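Local coordinates for uncharacterized protein (Chromobacterium violaceum, PDB 3SJR) that is of unknown function and belongs to the DUF5610 family, here an all-helical chain found in a two-chain assembly, at residues E79-P84 against E169-I174; S86-D91 against Q165-E170. All blocks are in the same frame, centred on the assembly; numbering follows the deposited sequence.

Contact 1: residues E79-P84 against E169-I174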
loop_
_atom_site.group_PDB
_atom_site.type_symbol
_atom_site.label_atom_id
_atom_site.label_comp_id
_atom_site.label_asym_id
_atom_site.label_seq_id
_atom_site.Cartn_x
_atom_site.Cartn_y
_atom_site.Cartn_z
ATOM N N GLU A 79 8.473 -8.754 -10.511
ATOM C CA GLU A 79 8.303 -10.204 -10.368
ATOM C C GLU A 79 8.606 -10.626 -8.915
ATOM O O GLU A 79 9.684 -10.308 -8.390
ATOM C CB GLU A 79 9.202 -10.962 -11.361
ATOM C CG GLU A 79 9.633 -10.170 -12.616
ATOM C CD GLU A 79 8.475 -9.812 -13.552
ATOM O OE1 GLU A 79 7.361 -9.508 -13.065
ATOM O OE2 GLU A 79 8.686 -9.821 -14.787
ATOM N N PRO A 80 7.653 -11.315 -8.253
ATOM C CA PRO A 80 7.813 -11.654 -6.822
ATOM C C PRO A 80 9.132 -12.383 -6.530
ATOM O O PRO A 80 9.390 -13.454 -7.092
ATOM C CB PRO A 80 6.615 -12.573 -6.527
ATOM C CG PRO A 80 5.610 -12.240 -7.581
ATOM C CD PRO A 80 6.390 -11.836 -8.812
ATOM N N VAL A 81 9.963 -11.798 -5.667
ATOM C CA VAL A 81 11.277 -12.377 -5.351
ATOM C C VAL A 81 11.153 -13.487 -4.297
ATOM O O VAL A 81 10.585 -13.268 -3.220
ATOM C CB VAL A 81 12.297 -11.304 -4.897
ATOM C CG1 VAL A 81 13.708 -11.787 -5.164
ATOM C CG2 VAL A 81 12.051 -9.975 -5.619
ATOM N N ARG A 82 11.680 -14.670 -4.626
ATOM C CA ARG A 82 11.511 -15.868 -3.799
ATOM C C ARG A 82 12.759 -16.716 -3.644
ATOM O O ARG A 82 13.582 -16.791 -4.546
ATOM C CB ARG A 82 10.408 -16.754 -4.375
ATOM C CG ARG A 82 8.998 -16.204 -4.211
ATOM C CD ARG A 82 8.585 -16.117 -2.752
ATOM N NE ARG A 82 8.310 -17.436 -2.197
ATOM C CZ ARG A 82 7.124 -18.031 -2.249
ATOM N NH1 ARG A 82 6.102 -17.421 -2.834
ATOM N NH2 ARG A 82 6.957 -19.237 -1.723
ATOM N N LEU A 83 12.879 -17.367 -2.487
ATOM C CA LEU A 83 13.830 -18.462 -2.308
ATOM C C LEU A 83 13.508 -19.549 -3.316
ATOM O O LEU A 83 12.384 -20.057 -3.327
ATOM C CB LEU A 83 13.739 -19.049 -0.898
ATOM C CG LEU A 83 14.569 -18.470 0.252
ATOM C CD1 LEU A 83 14.376 -19.318 1.499
ATOM C CD2 LEU A 83 16.037 -18.409 -0.093
ATOM N N PRO A 84 14.486 -19.907 -4.168
ATOM C CA PRO A 84 14.315 -20.934 -5.207
ATOM C C PRO A 84 13.676 -22.217 -4.680
ATOM O O PRO A 84 12.913 -22.859 -5.400
ATOM C CB PRO A 84 15.746 -21.214 -5.660
ATOM C CG PRO A 84 16.468 -19.937 -5.409
ATOM C CD PRO A 84 15.851 -19.349 -4.169
ATOM N N GLU A 169 11.154 -12.936 5.816
ATOM C CA GLU A 169 12.367 -13.463 6.414
ATOM C C GLU A 169 13.137 -14.178 5.343
ATOM O O GLU A 169 14.347 -14.040 5.243
ATOM C CB GLU A 169 12.053 -14.422 7.564
ATOM C CG GLU A 169 11.661 -13.750 8.882
ATOM C CD GLU A 169 11.067 -14.746 9.893
ATOM O OE1 GLU A 169 11.846 -15.554 10.461
ATOM O OE2 GLU A 169 9.825 -14.725 10.132
ATOM N N GLU A 170 12.417 -14.922 4.518
ATOM C CA GLU A 170 13.039 -15.708 3.462
ATOM C C GLU A 170 13.626 -14.815 2.385
ATOM O O GLU A 170 14.731 -15.027 1.913
ATOM C CB GLU A 170 12.027 -16.670 2.849
ATOM C CG GLU A 170 11.751 -17.924 3.669
ATOM C CD GLU A 170 11.158 -19.049 2.834
ATOM O OE1 GLU A 170 10.792 -18.809 1.660
ATOM O OE2 GLU A 170 11.062 -20.183 3.347
ATOM N N ARG A 171 12.866 -13.805 2.007
ATOM C CA ARG A 171 13.313 -12.866 1.014
ATOM C C ARG A 171 14.644 -12.252 1.422
ATOM O O ARG A 171 15.543 -12.112 0.589
ATOM C CB ARG A 171 12.258 -11.779 0.831
ATOM C CG ARG A 171 12.774 -10.490 0.245
ATOM C CD ARG A 171 13.035 -10.673 -1.206
ATOM N NE ARG A 171 13.616 -9.484 -1.808
ATOM C CZ ARG A 171 14.907 -9.333 -2.073
ATOM N NH1 ARG A 171 15.785 -10.290 -1.778
ATOM N NH2 ARG A 171 15.317 -8.214 -2.635
ATOM N N LEU A 172 14.769 -11.902 2.703
ATOM C CA LEU A 172 15.967 -11.218 3.209
ATOM C C LEU A 172 17.203 -12.070 3.159
ATOM O O LEU A 172 18.307 -11.555 3.269
ATOM C CB LEU A 172 15.771 -10.731 4.636
ATOM C CG LEU A 172 14.752 -9.609 4.812
ATOM C CD1 LEU A 172 14.494 -9.403 6.284
ATOM C CD2 LEU A 172 15.206 -8.320 4.147
ATOM N N GLN A 173 17.018 -13.372 2.992
ATOM C CA GLN A 173 18.134 -14.285 2.903
ATOM C C GLN A 173 18.740 -14.317 1.511
ATOM O O GLN A 173 19.838 -14.847 1.331
ATOM C CB GLN A 173 17.690 -15.680 3.292
ATOM C CG GLN A 173 17.243 -15.784 4.722
ATOM C CD GLN A 173 16.587 -17.117 5.033
ATOM O OE1 GLN A 173 16.670 -18.079 4.255
ATOM N NE2 GLN A 173 15.924 -17.181 6.187
ATOM N N ILE A 174 18.034 -13.760 0.528
ATOM C CA ILE A 174 18.511 -13.795 -0.859
ATOM C C ILE A 174 19.749 -12.918 -1.070
ATOM O O ILE A 174 19.657 -11.684 -1.120
ATOM C CB ILE A 174 17.414 -13.422 -1.891
ATOM C CG1 ILE A 174 16.145 -14.263 -1.684
ATOM C CG2 ILE A 174 17.959 -13.555 -3.330
ATOM C CD1 ILE A 174 16.270 -15.703 -2.104
#
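Leu83 reaches from the loop to the C-terminal part of helix 151-171 and lies between Glu170 and Ile174. Its two methyl branches divide the work. CD1 meets the carboxylate end of Glu170, with Leu83 CD1 3.5 Å from Glu170 CD. The two side chains cross at about a right angle. The Glu170 chain is extended beyond CG, and CB and CG also border the same methyl. The other branch turns to the C-terminal end of the chain, where Leu83 CD2 and Ile174 CD1 are 3.4 Å apart. These two side chains slide past each other in opposite directions. In Ile174, chi1 (-52°) and chi2 (-72°) together turn CD1 toward the loop, where it also meets the backbone O of Arg82 and the ring of Pro84. Gln173 OE1 touches Leu83 CD1 at 3.8 Å.

Val81 makes the second patch. Arg171 bends at chi2 (74°), which brings its CD and guanidinium up to the valine. Val81 CB lies 3.8 Å from Arg171 CD. Val81 CG1 sits over one guanidinium face, offset toward its rim. The polar end of Arg171 has its own partner, a salt bridge from NE to Glu102 of helix 92-110.

A type I beta turn runs from Arg171 to Ile174. Its bond from Ile174 N to Arg171 O is 3.0 Å long. The turn places Ile174 beside Leu83.

No hydrogen bond crosses between the two segments. Glu170 OE1 is instead bonded to Ser86, which also receives Arg82 NH2. The chemistry is therefore mixed. Leu83 packs on Ile174 and on the carboxylate of Glu170, and Val81 packs on Arg171, while Glu170 OE1 and Arg171 NE turn to Ser86 and Glu102.

Contact 2: residues S86-D91 against Q165-E170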
loop_
_atom_site.group_PDB
_atom_site.type_symbol
_atom_site.label_atom_id
_atom_site.label_comp_id
_atom_site.label_asym_id
_atom_site.label_seq_id
_atom_site.Cartn_x
_atom_site.Cartn_y
_atom_site.Cartn_z
ATOM N N SER A 86 11.667 -22.424 -1.741
ATOM C CA SER A 86 10.699 -22.107 -0.711
ATOM C C SER A 86 9.771 -23.294 -0.491
ATOM O O SER A 86 9.256 -23.875 -1.437
ATOM C CB SER A 86 9.892 -20.882 -1.130
ATOM O OG SER A 86 9.382 -20.208 0.001
ATOM N N GLU A 87 9.574 -23.663 0.765
ATOM C CA GLU A 87 8.613 -24.710 1.110
ATOM C C GLU A 87 7.217 -24.111 1.292
ATOM O O GLU A 87 6.229 -24.842 1.429
ATOM C CB GLU A 87 9.060 -25.444 2.384
ATOM N N LEU A 88 7.153 -22.777 1.278
ATOM C CA LEU A 88 5.947 -22.012 1.575
ATOM C C LEU A 88 5.165 -21.663 0.330
ATOM O O LEU A 88 5.741 -21.353 -0.703
ATOM C CB LEU A 88 6.320 -20.708 2.268
ATOM C CG LEU A 88 7.009 -20.722 3.632
ATOM C CD1 LEU A 88 7.750 -19.409 3.810
ATOM C CD2 LEU A 88 6.043 -20.963 4.786
ATOM N N THR A 89 3.846 -21.681 0.435
ATOM C CA THR A 89 3.016 -21.194 -0.648
ATOM C C THR A 89 2.249 -19.953 -0.183
ATOM O O THR A 89 1.560 -19.997 0.834
ATOM C CB THR A 89 2.069 -22.299 -1.146
ATOM N N GLY A 90 2.394 -18.844 -0.905
ATOM C CA GLY A 90 1.643 -17.619 -0.609
ATOM C C GLY A 90 0.302 -17.570 -1.321
ATOM O O GLY A 90 -0.048 -18.491 -2.042
ATOM N N ASP A 91 -0.464 -16.508 -1.085
ATOM C CA ASP A 91 -1.688 -16.215 -1.836
ATOM C C ASP A 91 -1.556 -14.799 -2.349
ATOM O O ASP A 91 -0.513 -14.179 -2.185
ATOM C CB ASP A 91 -2.955 -16.362 -0.971
ATOM C CG ASP A 91 -2.778 -15.823 0.457
ATOM O OD1 ASP A 91 -2.539 -14.608 0.657
ATOM O OD2 ASP A 91 -2.891 -16.634 1.394
ATOM N N GLN A 165 5.325 -12.427 7.410
ATOM C CA GLN A 165 6.563 -12.287 8.131
ATOM C C GLN A 165 7.554 -13.340 7.633
ATOM O O GLN A 165 8.675 -13.014 7.227
ATOM C CB GLN A 165 6.343 -12.449 9.617
ATOM C CG GLN A 165 5.265 -11.586 10.175
ATOM C CD GLN A 165 5.449 -11.295 11.660
ATOM O OE1 GLN A 165 5.423 -10.127 12.084
ATOM N NE2 GLN A 165 5.646 -12.346 12.453
ATOM N N ARG A 166 7.129 -14.598 7.633
ATOM C CA ARG A 166 8.032 -15.676 7.275
ATOM C C ARG A 166 8.540 -15.516 5.848
ATOM O O ARG A 166 9.732 -15.698 5.597
ATOM C CB ARG A 166 7.372 -17.044 7.500
ATOM C CG ARG A 166 8.219 -18.249 7.118
ATOM C CD ARG A 166 9.477 -18.424 7.967
ATOM N NE ARG A 166 9.975 -19.800 7.884
ATOM C CZ ARG A 166 9.453 -20.809 8.584
ATOM N NH1 ARG A 166 8.433 -20.560 9.398
ATOM N NH2 ARG A 166 9.933 -22.053 8.487
ATOM N N LEU A 167 7.649 -15.132 4.933
ATOM C CA LEU A 167 8.031 -14.936 3.541
ATOM C C LEU A 167 9.063 -13.830 3.381
ATOM O O LEU A 167 10.012 -13.963 2.595
ATOM C CB LEU A 167 6.810 -14.671 2.669
ATOM C CG LEU A 167 6.065 -15.941 2.248
ATOM C CD1 LEU A 167 4.628 -15.656 1.872
ATOM C CD2 LEU A 167 6.777 -16.651 1.125
ATOM N N PHE A 168 8.891 -12.756 4.150
ATOM C CA PHE A 168 9.879 -11.692 4.166
ATOM C C PHE A 168 11.205 -12.135 4.758
ATOM O O PHE A 168 12.257 -11.765 4.249
ATOM C CB PHE A 168 9.374 -10.441 4.880
ATOM C CG PHE A 168 10.079 -9.185 4.434
ATOM C CD1 PHE A 168 9.858 -8.663 3.155
ATOM C CD2 PHE A 168 10.997 -8.543 5.268
ATOM C CE1 PHE A 168 10.523 -7.518 2.719
ATOM C CE2 PHE A 168 11.665 -7.392 4.848
ATOM C CZ PHE A 168 11.428 -6.877 3.567
ATOM N N GLU A 169 11.154 -12.936 5.816
ATOM C CA GLU A 169 12.367 -13.463 6.414
ATOM C C GLU A 169 13.137 -14.178 5.343
ATOM O O GLU A 169 14.347 -14.040 5.243
ATOM C CB GLU A 169 12.053 -14.422 7.564
ATOM C CG GLU A 169 11.661 -13.750 8.882
ATOM C CD GLU A 169 11.067 -14.746 9.893
ATOM O OE1 GLU A 169 11.846 -15.554 10.461
ATOM O OE2 GLU A 169 9.825 -14.725 10.132
ATOM N N GLU A 170 12.417 -14.922 4.518
ATOM C CA GLU A 170 13.039 -15.708 3.462
ATOM C C GLU A 170 13.626 -14.815 2.385
ATOM O O GLU A 170 14.731 -15.027 1.913
ATOM C CB GLU A 170 12.027 -16.670 2.849
ATOM C CG GLU A 170 11.751 -17.924 3.669
ATOM C CD GLU A 170 11.158 -19.049 2.834
ATOM O OE1 GLU A 170 10.792 -18.809 1.660
ATOM O OE2 GLU A 170 11.062 -20.183 3.347
#
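Ser86 OG is turned anti to the backbone N (chi1 -155°), and this carries the hydroxyl across to the carboxylate of Glu170. In Leu88, CG lies beside the backbone N (chi1 -63°), and its CD1 reaches the helix next to the same carboxylate.

The serine gives the polar contact. Ser86 OG donates to Glu170 OE1 at 2.6 Å. The acceptor uses its syn lone pair, on the side of the other carboxylate oxygen. Ser86 OG in turn accepts a hydrogen bond from Arg82 NH2. The hydroxyl thus links a guanidinium to a carboxylate, and the nearby positive charge may stabilise the carboxylate.

Leu88 fills the apolar part. Its CD1 branch meets three helix side chains. Leu88 CD1 is 3.5 Å from Arg166 CG, and the two side chains cross at about a right angle. The touching is done by CG, near the root of the arginine. Leu88 CD1 lies 4.0 Å from Leu167 CD2. Leu88 CD1 is also 3.4 Å from Glu170 OE2, the carboxylate oxygen that does not take the serine bond.

Farther along the loop, Gly90 CA is 4.3 Å from Leu167 CD1. Leu167 is buried and also touches Leu98 of helix 92-110. It therefore joins the loop to the packing between the helices. Asp91 then takes the N-cap position of helix 92-110.

The loop residues line one flank of a single helix, on a face built by Arg166, Leu167 and Glu170. This is a surface packing of an interhelical connection, in which an irregular loop lies along a helix of an all-helical fold and leads into the capped start of the next one.

After helix 53-73 the chain enters a long irregular loop, and both contacts begin there. Residues 79-84 come first and pair with 169-174, at the C-terminal end of helix 151-171. Residues 86-91 follow and pair with 165-170, so contact 2 lies within the chain span closed by contact 1. Residues 86-91 run roughly opposite in direction to 165-170. Between the loop and its partners the chain passes through helices 92-110 and 117-145. The contacts share Glu170, and their centres are about 8 Å apart. Arg82 also touches Leu167 across from one to the other. Together they tie the connection between helices 53-73 and 92-110 to the last helix.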